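Local structure of mandelate racemase/muconate lactonizing protein (Paenibacillus sp., 3V5C) at residues I340-I352 with P363-T375. The protein probably dehydrates galacturonate as a magnesium-dependent lyase of the enolase superfamily. The protein carries 1 engineered substitution. Residues are numbered along the deposited sequence; the frame is centred on the assembly and turned at random. Where two conformers were deposited one is given.
Sequences ITIEGMDVSGYRI and PGFGIVFDDELVT
A two-stranded antiparallel sheet, 345-346 with 368-369, joins the chain just after strand 340-342, which pairs with strand 14-30 of the N-terminal antiparallel sheet of this enolase fold, to the chain leading into helix 371-380. D346 and V368 are its hydrogen-bonded pair: D346 N gives to V368 O at 2.9 Å, and V368 N returns to D346 O in the carbonyl plane, on a lone pair. Two residues along each strand, D370 N gives to G344 O (N-H...O 160°), so the pairing runs up to the N-cap of the helix, where D370 OD1 accepts from L373 N from above the carboxylate plane. The non-hydrogen-bonded pair, M345 and F369, faces the interior. With CG anti to the backbone N (chi1 -173°), M345 runs alongside F369; its SD lies 4.8 Å from the F369 ring centroid, 57° off the normal, an oblique Met-aromatic contact. M345 CG also packs against I367 CG2 at 3.5 Å, and helix 317-325 covers I367 and F369 through Y317. Beyond the strands, Y350 OH donates to F365 O at 2.6 Å, the acceptor lying in the ring plane at its edge, while Y350 CE1 touches I367 CG1. A phenylalanine here would probably leave F365 O without this donor and the ring freer to turn. Between the type I turn V347-Y350 and G366, one water donates to D346 O and G366 O, both at 2.8 Å, and accepts from G349 N at 2.9 Å.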
ATOM      1  N   ILE A 340      -9.587   7.741   3.325  1.00 11.35           N
ATOM      2  CA  ILE A 340     -10.486   6.956   4.158  1.00 12.76           C
ATOM      3  C   ILE A 340     -10.576   7.516   5.558  1.00 11.30           C
ATOM      4  O   ILE A 340      -9.586   7.980   6.117  1.00 13.33           O
ATOM      5  CB  ILE A 340      -9.998   5.495   4.253  1.00 11.04           C
ATOM      6  CG1 ILE A 340     -10.022   4.863   2.859  1.00 15.28           C
ATOM      7  CG2 ILE A 340     -10.893   4.686   5.195  1.00 11.58           C
ATOM      8  CD1 ILE A 340      -9.235   3.557   2.759  1.00 14.04           C
ATOM      9  N   THR A 341     -11.772   7.451   6.132  1.00 11.67           N
ATOM     10  CA  THR A 341     -11.936   7.836   7.525  1.00 11.72           C
ATOM     11  C   THR A 341     -12.433   6.624   8.290  1.00 12.64           C
ATOM     12  O   THR A 341     -13.536   6.148   8.065  1.00 12.84           O
ATOM     13  CB  THR A 341     -12.912   9.030   7.682  1.00 15.00           C
ATOM     14  OG1 THR A 341     -12.318  10.195   7.090  1.00 18.88           O
ATOM     15  CG2 THR A 341     -13.170   9.307   9.155  1.00 17.53           C
ATOM     16  N   ILE A 342     -11.583   6.100   9.170  1.00 10.33           N
ATOM     17  CA  ILE A 342     -11.968   4.979  10.004  1.00  8.42           C
ATOM     18  C   ILE A 342     -12.350   5.494  11.389  1.00 12.29           C
ATOM     19  O   ILE A 342     -11.586   6.230  12.015  1.00 12.49           O
ATOM     20  CB  ILE A 342     -10.782   3.976  10.146  1.00 11.11           C
ATOM     21  CG1 ILE A 342     -10.357   3.423   8.777  1.00 10.23           C
ATOM     22  CG2 ILE A 342     -11.138   2.839  11.105  1.00 11.97           C
ATOM     23  CD1 ILE A 342     -11.407   2.591   8.056  1.00 12.48           C
ATOM     24  N   GLU A 343     -13.519   5.094  11.876  0.53 12.69           N
ATOM     25  CA  GLU A 343     -13.969   5.534  13.194  0.53 13.24           C
ATOM     26  C   GLU A 343     -13.040   5.016  14.284  0.53 12.76           C
ATOM     27  O   GLU A 343     -12.734   3.833  14.327  0.53 13.03           O
ATOM     28  CB  GLU A 343     -15.413   5.090  13.445  0.53 15.81           C
ATOM     29  CG  GLU A 343     -16.414   5.802  12.546  0.53 17.41           C
ATOM     30  CD  GLU A 343     -16.292   7.308  12.645  0.53 18.58           C
ATOM     31  OE1 GLU A 343     -16.522   7.843  13.751  0.53 21.81           O
ATOM     32  OE2 GLU A 343     -15.942   7.951  11.632  0.53 16.21           O
ATOM     33  N   GLY A 344     -12.575   5.912  15.151  1.00 12.13           N
ATOM     34  CA  GLY A 344     -11.663   5.521  16.218  1.00 10.43           C
ATOM     35  C   GLY A 344     -10.186   5.522  15.849  1.00 11.58           C
ATOM     36  O   GLY A 344      -9.342   5.178  16.672  1.00 13.90           O
ATOM     37  N   MET A 345      -9.872   5.865  14.610  1.00 12.67           N
ATOM     38  CA  MET A 345      -8.488   5.831  14.149  1.00 12.89           C
ATOM     39  C   MET A 345      -8.068   7.212  13.654  1.00 13.72           C
ATOM     40  O   MET A 345      -8.261   7.557  12.482  1.00 13.76           O
ATOM     41  CB  MET A 345      -8.315   4.759  13.063  1.00 10.79           C
ATOM     42  CG  MET A 345      -6.843   4.527  12.636  1.00  9.90           C
ATOM     43  SD  MET A 345      -6.676   3.135  11.487  1.00 13.91           S
ATOM     44  CE  MET A 345      -6.610   3.985   9.919  1.00 15.37           C
ATOM     45  N   ASP A 346      -7.517   8.020  14.557  1.00 11.88           N
ATOM     46  CA  ASP A 346      -7.176   9.413  14.251  1.00 11.94           C
ATOM     47  C   ASP A 346      -5.839   9.506  13.524  1.00 14.63           C
ATOM     48  O   ASP A 346      -4.777   9.298  14.117  1.00 14.01           O
ATOM     49  CB  ASP A 346      -7.139  10.208  15.563  1.00 13.92           C
ATOM     50  CG  ASP A 346      -6.815  11.681  15.375  1.00 17.67           C
ATOM     51  OD1 ASP A 346      -6.478  12.114  14.262  1.00 17.91           O
ATOM     52  OD2 ASP A 346      -6.874  12.415  16.392  1.00 26.68           O
ATOM     53  N   VAL A 347      -5.913   9.824  12.235  1.00 13.48           N
ATOM     54  CA  VAL A 347      -4.734   9.939  11.385  1.00 12.22           C
ATOM     55  C   VAL A 347      -4.413  11.396  11.059  1.00 14.39           C
ATOM     56  O   VAL A 347      -3.644  11.681  10.149  1.00 17.04           O
ATOM     57  CB  VAL A 347      -4.915   9.132  10.082  1.00 11.45           C
ATOM     58  CG1 VAL A 347      -5.140   7.664  10.399  1.00 15.78           C
ATOM     59  CG2 VAL A 347      -6.091   9.690   9.269  1.00 17.69           C
ATOM     60  N   SER A 348      -4.967  12.323  11.842  1.00 13.73           N
ATOM     61  CA  SER A 348      -4.830  13.752  11.546  1.00 18.78           C
ATOM     62  C   SER A 348      -3.393  14.280  11.657  1.00 18.21           C
ATOM     63  O   SER A 348      -3.085  15.389  11.195  1.00 16.09           O
ATOM     64  CB  SER A 348      -5.760  14.563  12.445  1.00 18.79           C
ATOM     65  OG  SER A 348      -5.329  14.511  13.785  1.00 21.07           O
ATOM     66  N   GLY A 349      -2.509  13.498  12.267  1.00 14.50           N
ATOM     67  CA  GLY A 349      -1.100  13.861  12.293  1.00 15.44           C
ATOM     68  C   GLY A 349      -0.463  13.826  10.909  1.00 14.88           C
ATOM     69  O   GLY A 349       0.574  14.444  10.678  1.00 17.09           O
ATOM     70  N   TYR A 350      -1.077  13.091   9.985  1.00 13.75           N
ATOM     71  CA  TYR A 350      -0.608  13.021   8.607  1.00 13.68           C
ATOM     72  C   TYR A 350      -1.317  14.064   7.755  1.00 12.21           C
ATOM     73  O   TYR A 350      -2.491  14.357   7.971  1.00 17.05           O
ATOM     74  CB  TYR A 350      -0.919  11.647   8.002  1.00 13.25           C
ATOM     75  CG  TYR A 350      -0.129  10.492   8.584  1.00 12.07           C
ATOM     76  CD1 TYR A 350      -0.448   9.945   9.829  1.00 11.22           C
ATOM     77  CD2 TYR A 350       0.911   9.920   7.863  1.00 12.19           C
ATOM     78  CE1 TYR A 350       0.269   8.871  10.352  1.00 12.45           C
ATOM     79  CE2 TYR A 350       1.632   8.851   8.380  1.00 10.78           C
ATOM     80  CZ  TYR A 350       1.307   8.331   9.622  1.00 13.49           C
ATOM     81  OH  TYR A 350       2.034   7.261  10.119  1.00 12.62           O
ATOM     82  N   ARG A 351      -0.612  14.609   6.768  1.00 13.16           N
ATOM     83  CA  ARG A 351      -1.263  15.474   5.799  1.00 15.68           C
ATOM     84  C   ARG A 351      -0.701  15.263   4.396  1.00 16.12           C
ATOM     85  O   ARG A 351       0.433  14.794   4.236  1.00 15.48           O
ATOM     86  CB  ARG A 351      -1.159  16.937   6.228  1.00 23.37           C
ATOM     87  CG  ARG A 351       0.258  17.434   6.380  1.00 21.48           C
ATOM     88  CD  ARG A 351       0.300  18.892   6.876  1.00 26.47           C
ATOM     89  NE  ARG A 351       1.650  19.428   6.753  1.00 26.29           N
ATOM     90  CZ  ARG A 351       2.104  20.041   5.666  1.00 27.60           C
ATOM     91  NH1 ARG A 351       1.306  20.212   4.621  1.00 31.36           N
ATOM     92  NH2 ARG A 351       3.353  20.489   5.624  1.00 33.31           N
ATOM     93  N   ILE A 352      -1.514  15.582   3.390  1.00 15.35           N
ATOM     94  CA  ILE A 352      -1.103  15.500   1.989  1.00 13.31           C
ATOM     95  C   ILE A 352      -0.889  16.900   1.418  1.00 17.27           C
ATOM     96  O   ILE A 352      -1.724  17.796   1.603  1.00 17.77           O
ATOM     97  CB  ILE A 352      -2.164  14.811   1.094  1.00 15.87           C
ATOM     98  CG1 ILE A 352      -2.620  13.467   1.674  1.00 18.70           C
ATOM     99  CG2 ILE A 352      -1.637  14.667  -0.335  1.00 15.98           C
ATOM    100  CD1 ILE A 352      -1.493  12.505   1.951  1.00 16.73           C
ATOM    101  N   PRO A 363       5.281   9.382  18.267  1.00 16.39           N
ATOM    102  CA  PRO A 363       5.724   8.018  18.571  1.00 15.50           C
ATOM    103  C   PRO A 363       4.968   6.934  17.807  1.00 14.02           C
ATOM    104  O   PRO A 363       3.779   7.079  17.478  1.00 15.11           O
ATOM    105  CB  PRO A 363       5.448   7.888  20.081  1.00 16.85           C
ATOM    106  CG  PRO A 363       5.439   9.318  20.590  1.00 21.62           C
ATOM    107  CD  PRO A 363       4.827  10.107  19.472  1.00 18.54           C
ATOM    108  N   GLY A 364       5.668   5.837  17.558  1.00 12.71           N
ATOM    109  CA  GLY A 364       5.100   4.686  16.869  1.00 12.81           C
ATOM    110  C   GLY A 364       4.686   5.055  15.459  1.00 10.34           C
ATOM    111  O   GLY A 364       5.446   5.687  14.704  1.00 12.91           O
ATOM    112  N   PHE A 365       3.478   4.669  15.080  1.00 11.14           N
ATOM    113  CA  PHE A 365       2.992   5.013  13.745  1.00 11.46           C
ATOM    114  C   PHE A 365       2.242   6.342  13.711  1.00 11.72           C
ATOM    115  O   PHE A 365       1.693   6.709  12.685  1.00 13.72           O
ATOM    116  CB  PHE A 365       2.141   3.885  13.128  1.00 10.18           C
ATOM    117  CG  PHE A 365       2.941   2.662  12.739  1.00 10.59           C
ATOM    118  CD1 PHE A 365       3.669   2.630  11.549  1.00  9.70           C
ATOM    119  CD2 PHE A 365       2.979   1.562  13.575  1.00 11.96           C
ATOM    120  CE1 PHE A 365       4.414   1.502  11.185  1.00 10.58           C
ATOM    121  CE2 PHE A 365       3.706   0.428  13.230  1.00 10.56           C
ATOM    122  CZ  PHE A 365       4.441   0.403  12.029  1.00 11.28           C
ATOM    123  N   GLY A 366       2.247   7.078  14.818  1.00 10.86           N
ATOM    124  CA  GLY A 366       1.668   8.414  14.806  1.00 11.55           C
ATOM    125  C   GLY A 366       0.155   8.445  14.666  1.00 14.66           C
ATOM    126  O   GLY A 366      -0.429   9.493  14.423  1.00 15.27           O
ATOM    127  N   ILE A 367      -0.478   7.292  14.822  1.00 10.94           N
ATOM    128  CA  ILE A 367      -1.931   7.183  14.760  1.00 12.19           C
ATOM    129  C   ILE A 367      -2.491   7.081  16.176  1.00 13.26           C
ATOM    130  O   ILE A 367      -2.018   6.279  16.976  1.00 12.61           O
ATOM    131  CB  ILE A 367      -2.338   5.927  13.980  1.00  9.82           C
ATOM    132  CG1 ILE A 367      -1.802   6.008  12.556  1.00 10.95           C
ATOM    133  CG2 ILE A 367      -3.852   5.728  14.028  1.00 11.97           C
ATOM    134  CD1 ILE A 367      -2.012   4.728  11.740  1.00 11.74           C
ATOM    135  N   VAL A 368      -3.486   7.909  16.502  1.00 11.30           N
ATOM    136  CA  VAL A 368      -4.038   7.876  17.845  1.00 10.82           C
ATOM    137  C   VAL A 368      -5.381   7.153  17.833  1.00 11.69           C
ATOM    138  O   VAL A 368      -6.349   7.618  17.225  1.00 13.14           O
ATOM    139  CB  VAL A 368      -4.191   9.308  18.436  1.00 13.37           C
ATOM    140  CG1 VAL A 368      -4.770   9.238  19.857  1.00 19.30           C
ATOM    141  CG2 VAL A 368      -2.848   9.997  18.419  1.00 16.09           C
ATOM    142  N   PHE A 369      -5.428   5.993  18.481  1.00 11.36           N
ATOM    143  CA  PHE A 369      -6.670   5.232  18.565  1.00 12.23           C
ATOM    144  C   PHE A 369      -7.524   5.667  19.744  1.00 13.13           C
ATOM    145  O   PHE A 369      -7.013   6.088  20.784  1.00 13.32           O
ATOM    146  CB  PHE A 369      -6.394   3.723  18.601  1.00 12.90           C
ATOM    147  CG  PHE A 369      -5.877   3.185  17.298  1.00 10.85           C
ATOM    148  CD1 PHE A 369      -6.724   2.562  16.395  1.00 12.03           C
ATOM    149  CD2 PHE A 369      -4.540   3.332  16.961  1.00 13.73           C
ATOM    150  CE1 PHE A 369      -6.248   2.085  15.167  1.00 11.42           C
ATOM    151  CE2 PHE A 369      -4.047   2.842  15.734  1.00 15.18           C
ATOM    152  CZ  PHE A 369      -4.912   2.233  14.836  1.00 12.23           C
ATOM    153  N   ASP A 370      -8.833   5.591  19.544  1.00 14.25           N
ATOM    154  CA  ASP A 370      -9.812   5.907  20.576  1.00 13.13           C
ATOM    155  C   ASP A 370      -9.887   4.692  21.477  1.00 12.67           C
ATOM    156  O   ASP A 370     -10.509   3.697  21.134  1.00 12.98           O
ATOM    157  CB  ASP A 370     -11.165   6.203  19.921  1.00 13.93           C
ATOM    158  CG  ASP A 370     -12.237   6.585  20.925  1.00 19.44           C
ATOM    159  OD1 ASP A 370     -12.124   6.172  22.097  1.00 16.43           O
ATOM    160  OD2 ASP A 370     -13.188   7.299  20.529  1.00 19.01           O
ATOM    161  N   ASP A 371      -9.230   4.753  22.637  1.00 13.06           N
ATOM    162  CA  ASP A 371      -9.170   3.591  23.506  1.00 11.83           C
ATOM    163  C   ASP A 371     -10.562   3.066  23.870  1.00 12.67           C
ATOM    164  O   ASP A 371     -10.801   1.853  23.856  1.00 13.42           O
ATOM    165  CB  ASP A 371      -8.438   3.888  24.823  1.00 14.13           C
ATOM    166  CG  ASP A 371      -6.948   4.180  24.655  1.00 21.93           C
ATOM    167  OD1 ASP A 371      -6.273   3.615  23.765  1.00 21.48           O
ATOM    168  OD2 ASP A 371      -6.436   4.981  25.467  1.00 26.87           O
ATOM    169  N   GLU A 372     -11.478   3.972  24.188  1.00 13.67           N
ATOM    170  CA  GLU A 372     -12.791   3.561  24.698  1.00 16.73           C
ATOM    171  C   GLU A 372     -13.630   2.913  23.604  1.00 14.47           C
ATOM    172  O   GLU A 372     -14.381   1.975  23.847  1.00 14.24           O
ATOM    173  CB  GLU A 372     -13.555   4.747  25.292  1.00 23.18           C
ATOM    174  CG  GLU A 372     -13.015   5.223  26.611  1.00 27.78           C
ATOM    175  CD  GLU A 372     -11.656   5.872  26.486  1.00 32.15           C
ATOM    176  OE1 GLU A 372     -11.405   6.551  25.461  1.00 35.99           O
ATOM    177  OE2 GLU A 372     -10.842   5.687  27.414  1.00 32.76           O
ATOM    178  N   LEU A 373     -13.512   3.432  22.394  1.00 13.50           N
ATOM    179  CA  LEU A 373     -14.251   2.855  21.285  1.00 13.25           C
ATOM    180  C   LEU A 373     -13.691   1.486  20.944  1.00 10.52           C
ATOM    181  O   LEU A 373     -14.439   0.537  20.699  1.00 12.81           O
ATOM    182  CB  LEU A 373     -14.197   3.766  20.067  1.00 13.59           C
ATOM    183  CG  LEU A 373     -14.910   3.191  18.840  1.00 14.25           C
ATOM    184  CD1 LEU A 373     -16.406   2.981  19.083  1.00 17.80           C
ATOM    185  CD2 LEU A 373     -14.690   4.059  17.611  1.00 17.56           C
ATOM    186  N   VAL A 374     -12.370   1.372  20.926  1.00 12.07           N
ATOM    187  CA  VAL A 374     -11.774   0.080  20.639  1.00 11.09           C
ATOM    188  C   VAL A 374     -12.177  -0.933  21.705  1.00 12.89           C
ATOM    189  O   VAL A 374     -12.499  -2.072  21.393  1.00 13.09           O
ATOM    190  CB  VAL A 374     -10.268   0.200  20.509  1.00 10.80           C
ATOM    191  CG1 VAL A 374      -9.650  -1.171  20.357  1.00 13.74           C
ATOM    192  CG2 VAL A 374      -9.946   1.080  19.314  1.00 13.66           C
ATOM    193  N   THR A 375     -12.165  -0.511  22.967  1.00 11.28           N
ATOM    194  CA  THR A 375     -12.588  -1.400  24.046  1.00 12.81           C
ATOM    195  C   THR A 375     -14.026  -1.896  23.839  1.00 12.02           C
ATOM    196  O   THR A 375     -14.309  -3.081  23.984  1.00 13.90           O
ATOM    197  CB  THR A 375     -12.436  -0.730  25.411  1.00 12.55           C
ATOM    198  OG1 THR A 375     -11.041  -0.572  25.689  1.00 13.77           O
ATOM    199  CG2 THR A 375     -13.050  -1.590  26.500  1.00 16.38           C
TER
HETATM  200  O   HOH W   1      -2.639  11.075  13.850  1.00 14.55           O